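Local coordinates for UPF0201 protein MJ1564 (Methanocaldococcus jannaschii DSM 2661, PDB 2PZZ) that is of unknown function and belongs to an archaeal family that resembles RNA-binding proteins in structure but is thought unlikely to bind RNA, at residues K9-P12 and T13-K16; L109-E112 and N113-I116. One frame throughout, in Å; residues are numbered along the deposited sequence.

In the fold
Both contacts are strand-to-helix connections built to a similar plan: each holds a type I beta turn, and an aspartate four residues beyond the start of the turn caps the next helix. Contact 1 leads from strand 3-10 to helix 16-26, contact 2 from strand 104-109 to helix 116-123. The two strands are antiparallel neighbours in the sheet, which puts the turns on opposite sides of the chain's centre; the contact centres lie 33 Å apart and their nearest atoms about 18 Å. Contact 1 is partly buried and meets the second subunit, whereas contact 2 lies at the surface and is touched by no other chain of the assembly. With the function unknown, no site can be assigned to either.

Contact 1 of 2, residues K9-P12 and T13-K16; sequences KVKP and TEDK
Lys11 to Glu14 form a type I beta turn, closed by a hydrogen bond of 2.8 Å from Glu14 N to Lys11 O, and the chain reverses through it so that the two halves run 133° apart. The Glu14 side chain then folds back across the turn. Its OE2 accepts the backbone N-H of Lys11 at 2.7 Å in a nearly straight bond (168° at the hydrogen), taken on the anti side of the carboxylate and somewhat out of its plane. The same oxygen lies 3.2 Å from Lys11 CB, against the root of a lysine chain that runs on, extended, to Thr100 O. With OE2 turned inward, OE1 is left for a salt bridge to Lys86 and a hydrogen bond to Thr13 OG1 of the second subunit. The turn thus links the C-terminal end of strand 3-10 to helix 16-26 and also forms part of the dimer interface, where Glu14 packs on its own counterpart. Were Glu14 replaced by alanine, the Lys11 N-H would probably lose its acceptor and Lys86 its carboxylate partner. Beyond the turn the contact is apolar. Val10 CG1, anti to the backbone N (chi1 171°), reaches Lys16 CA at 3.8 Å, while CG2 approaches the same carbon at 4.0 Å, so both methyls rest against the start of the helix. Val10 CG1 also meets Glu14 CB at 4.0 Å. Asp15 occupies the N-cap position, its OD1 accepting the backbone N of Lys18.

Contact 2 of 2, residues L109-E112 and N113-I116; sequences LADE and NEDI
Ala110 and Asp111 face Glu114 across a tight reversal of the chain, held first by backbone bonding: Glu114 N donates to Asp111 O at 2.9 Å, closing a type I beta turn from Asp111 to Glu114. A side-chain bond reinforces it. Asp111 CG sits between its own backbone N and carbonyl carbon (chi1 68°), which swings the carboxylate over the turn, where OD1 accepts Asn113 N at 2.7 Å. That donor comes from above the carboxylate plane and the bond is bent, 141° at the hydrogen. An aspartate opening a turn and accepting the backbone N-H two residues on is the mark of an Asx turn, here combined with the beta turn in the connection from strand 104-109 to helix 116-123. Water carries a further link: one molecule donates to Asp111 OD2 at 2.8 Å and accepts from Asn113 ND2, tying the other carboxylate oxygen to the amide. Among the other close contacts, Glu114 CG lies 3.2 Å from Asp111 OD1, and the glutamate chain then bends at chi2 (-70°), Glu114 OE2 ending 4.8 Å from Asp111 OD1, probably two like charges near each other at the surface. The Ala110 methyl, just before the turn, points onto Glu114 CB at 3.8 Å and more loosely onto Ile116 CB, whose buried side chain packs on Thr80 of strand 79-84. Helix capping falls to Asp115, whose OD1 accepts Met117 N.

Contact 1 of 2, residues K9-P12 and T13-K16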
# COMPACT_ATOMS: atom_id res chain seq x y z
N LYS A 9 7.70 1.81 -4.48
CA LYS A 9 7.61 0.38 -4.73
C LYS A 9 6.26 0.12 -5.39
O LYS A 9 5.32 0.90 -5.23
CB LYS A 9 7.70 -0.42 -3.42
CG LYS A 9 6.41 -0.44 -2.58
CD LYS A 9 6.47 -1.44 -1.42
CE LYS A 9 7.52 -1.05 -0.37
NZ LYS A 9 7.46 -1.87 0.89
N VAL A 10 6.19 -0.97 -6.14
CA VAL A 10 4.97 -1.40 -6.79
C VAL A 10 4.80 -2.83 -6.31
O VAL A 10 5.57 -3.72 -6.68
CB VAL A 10 5.07 -1.42 -8.33
CG1 VAL A 10 3.82 -2.11 -8.92
CG2 VAL A 10 5.19 -0.01 -8.86
N LYS A 11 3.82 -3.05 -5.45
CA LYS A 11 3.58 -4.39 -4.93
C LYS A 11 2.90 -5.28 -5.97
O LYS A 11 2.27 -4.78 -6.92
CB LYS A 11 2.74 -4.29 -3.67
CG LYS A 11 3.46 -3.51 -2.56
CD LYS A 11 2.74 -3.68 -1.23
CE LYS A 11 3.58 -3.15 -0.10
NZ LYS A 11 2.99 -3.49 1.23
N PRO A 12 3.04 -6.61 -5.83
CA PRO A 12 2.45 -7.58 -6.75
C PRO A 12 1.00 -7.31 -7.18
O PRO A 12 0.66 -7.50 -8.35
CB PRO A 12 2.58 -8.90 -5.98
CG PRO A 12 3.92 -8.73 -5.30
CD PRO A 12 3.82 -7.29 -4.77
N THR A 13 0.16 -6.87 -6.25
CA THR A 13 -1.25 -6.61 -6.57
C THR A 13 -1.51 -5.18 -7.02
O THR A 13 -2.66 -4.80 -7.26
CB THR A 13 -2.18 -6.93 -5.37
OG1 THR A 13 -1.85 -6.09 -4.25
CG2 THR A 13 -2.05 -8.40 -4.97
N GLU A 14 -0.45 -4.38 -7.12
CA GLU A 14 -0.60 -3.01 -7.57
C GLU A 14 -0.42 -2.96 -9.07
O GLU A 14 0.17 -3.85 -9.67
CB GLU A 14 0.43 -2.09 -6.88
CG GLU A 14 -0.09 -1.43 -5.61
CD GLU A 14 0.98 -0.66 -4.88
OE1 GLU A 14 0.78 0.55 -4.62
OE2 GLU A 14 2.02 -1.27 -4.56
N ASP A 15 -0.96 -1.91 -9.69
CA ASP A 15 -0.80 -1.72 -11.13
C ASP A 15 0.30 -0.68 -11.23
O ASP A 15 0.11 0.47 -10.82
CB ASP A 15 -2.09 -1.17 -11.74
CG ASP A 15 -1.94 -0.88 -13.22
OD1 ASP A 15 -1.00 -0.16 -13.60
OD2 ASP A 15 -2.78 -1.37 -14.00
N LYS A 16 1.44 -1.06 -11.79
CA LYS A 16 2.56 -0.13 -11.88
C LYS A 16 2.23 1.21 -12.54
O LYS A 16 2.79 2.24 -12.16
CB LYS A 16 3.75 -0.78 -12.59
CG LYS A 16 3.55 -1.20 -14.04
CD LYS A 16 4.84 -1.83 -14.54
CE LYS A 16 4.75 -2.29 -15.98
NZ LYS A 16 6.05 -2.86 -16.45

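Contact 2 of 2, residues L109-E112 and N113-I116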
# COMPACT_ATOMS: atom_id res chain seq x y z
N LEU A 109 17.23 17.60 -2.83
CA LEU A 109 18.63 17.95 -2.64
C LEU A 109 18.95 19.36 -3.12
O LEU A 109 18.63 19.74 -4.24
CB LEU A 109 19.52 16.96 -3.41
CG LEU A 109 19.15 15.47 -3.35
CD1 LEU A 109 20.06 14.67 -4.28
CD2 LEU A 109 19.26 14.96 -1.92
N ALA A 110 19.59 20.15 -2.25
CA ALA A 110 19.97 21.51 -2.60
C ALA A 110 21.35 21.45 -3.24
O ALA A 110 22.19 20.66 -2.81
CB ALA A 110 20.02 22.37 -1.34
N ASP A 111 21.61 22.26 -4.27
CA ASP A 111 22.94 22.21 -4.87
C ASP A 111 23.88 23.07 -4.04
O ASP A 111 23.44 23.74 -3.09
CB ASP A 111 22.94 22.66 -6.35
CG ASP A 111 22.62 24.14 -6.55
OD1 ASP A 111 22.79 24.96 -5.62
OD2 ASP A 111 22.22 24.48 -7.68
N GLU A 112 25.16 23.05 -4.38
CA GLU A 112 26.18 23.81 -3.67
C GLU A 112 25.89 25.30 -3.51
O GLU A 112 26.49 25.96 -2.65
CB GLU A 112 27.54 23.63 -4.36
CG GLU A 112 27.56 24.06 -5.83
CD GLU A 112 28.93 23.94 -6.49
OE1 GLU A 112 28.98 23.82 -7.73
OE2 GLU A 112 29.95 23.98 -5.77
N ASN A 113 24.98 25.86 -4.30
CA ASN A 113 24.69 27.29 -4.19
C ASN A 113 23.33 27.58 -3.59
O ASN A 113 22.92 28.75 -3.50
CB ASN A 113 24.82 27.96 -5.55
CG ASN A 113 26.13 27.64 -6.23
OD1 ASN A 113 27.20 27.78 -5.64
ND2 ASN A 113 26.06 27.20 -7.48
N GLU A 114 22.64 26.53 -3.17
CA GLU A 114 21.32 26.65 -2.55
C GLU A 114 21.40 26.37 -1.05
O GLU A 114 22.27 25.63 -0.59
CB GLU A 114 20.34 25.66 -3.19
CG GLU A 114 19.93 25.98 -4.62
CD GLU A 114 19.03 27.20 -4.72
OE1 GLU A 114 18.58 27.70 -3.67
OE2 GLU A 114 18.78 27.66 -5.86
N ASP A 115 20.49 26.97 -0.29
CA ASP A 115 20.41 26.76 1.16
C ASP A 115 19.15 25.90 1.34
O ASP A 115 18.06 26.31 0.96
CB ASP A 115 20.23 28.09 1.89
CG ASP A 115 20.25 27.95 3.40
OD1 ASP A 115 20.05 26.83 3.91
OD2 ASP A 115 20.45 28.97 4.10
N ILE A 116 19.31 24.70 1.90
CA ILE A 116 18.19 23.78 2.08
C ILE A 116 17.03 24.38 2.89
O ILE A 116 15.87 24.11 2.60
CB ILE A 116 18.66 22.44 2.71
CG1 ILE A 116 17.77 21.29 2.20
CG2 ILE A 116 18.66 22.52 4.24
CD1 ILE A 116 16.38 21.30 2.73
O HOH W 1 23.25 26.82 -8.92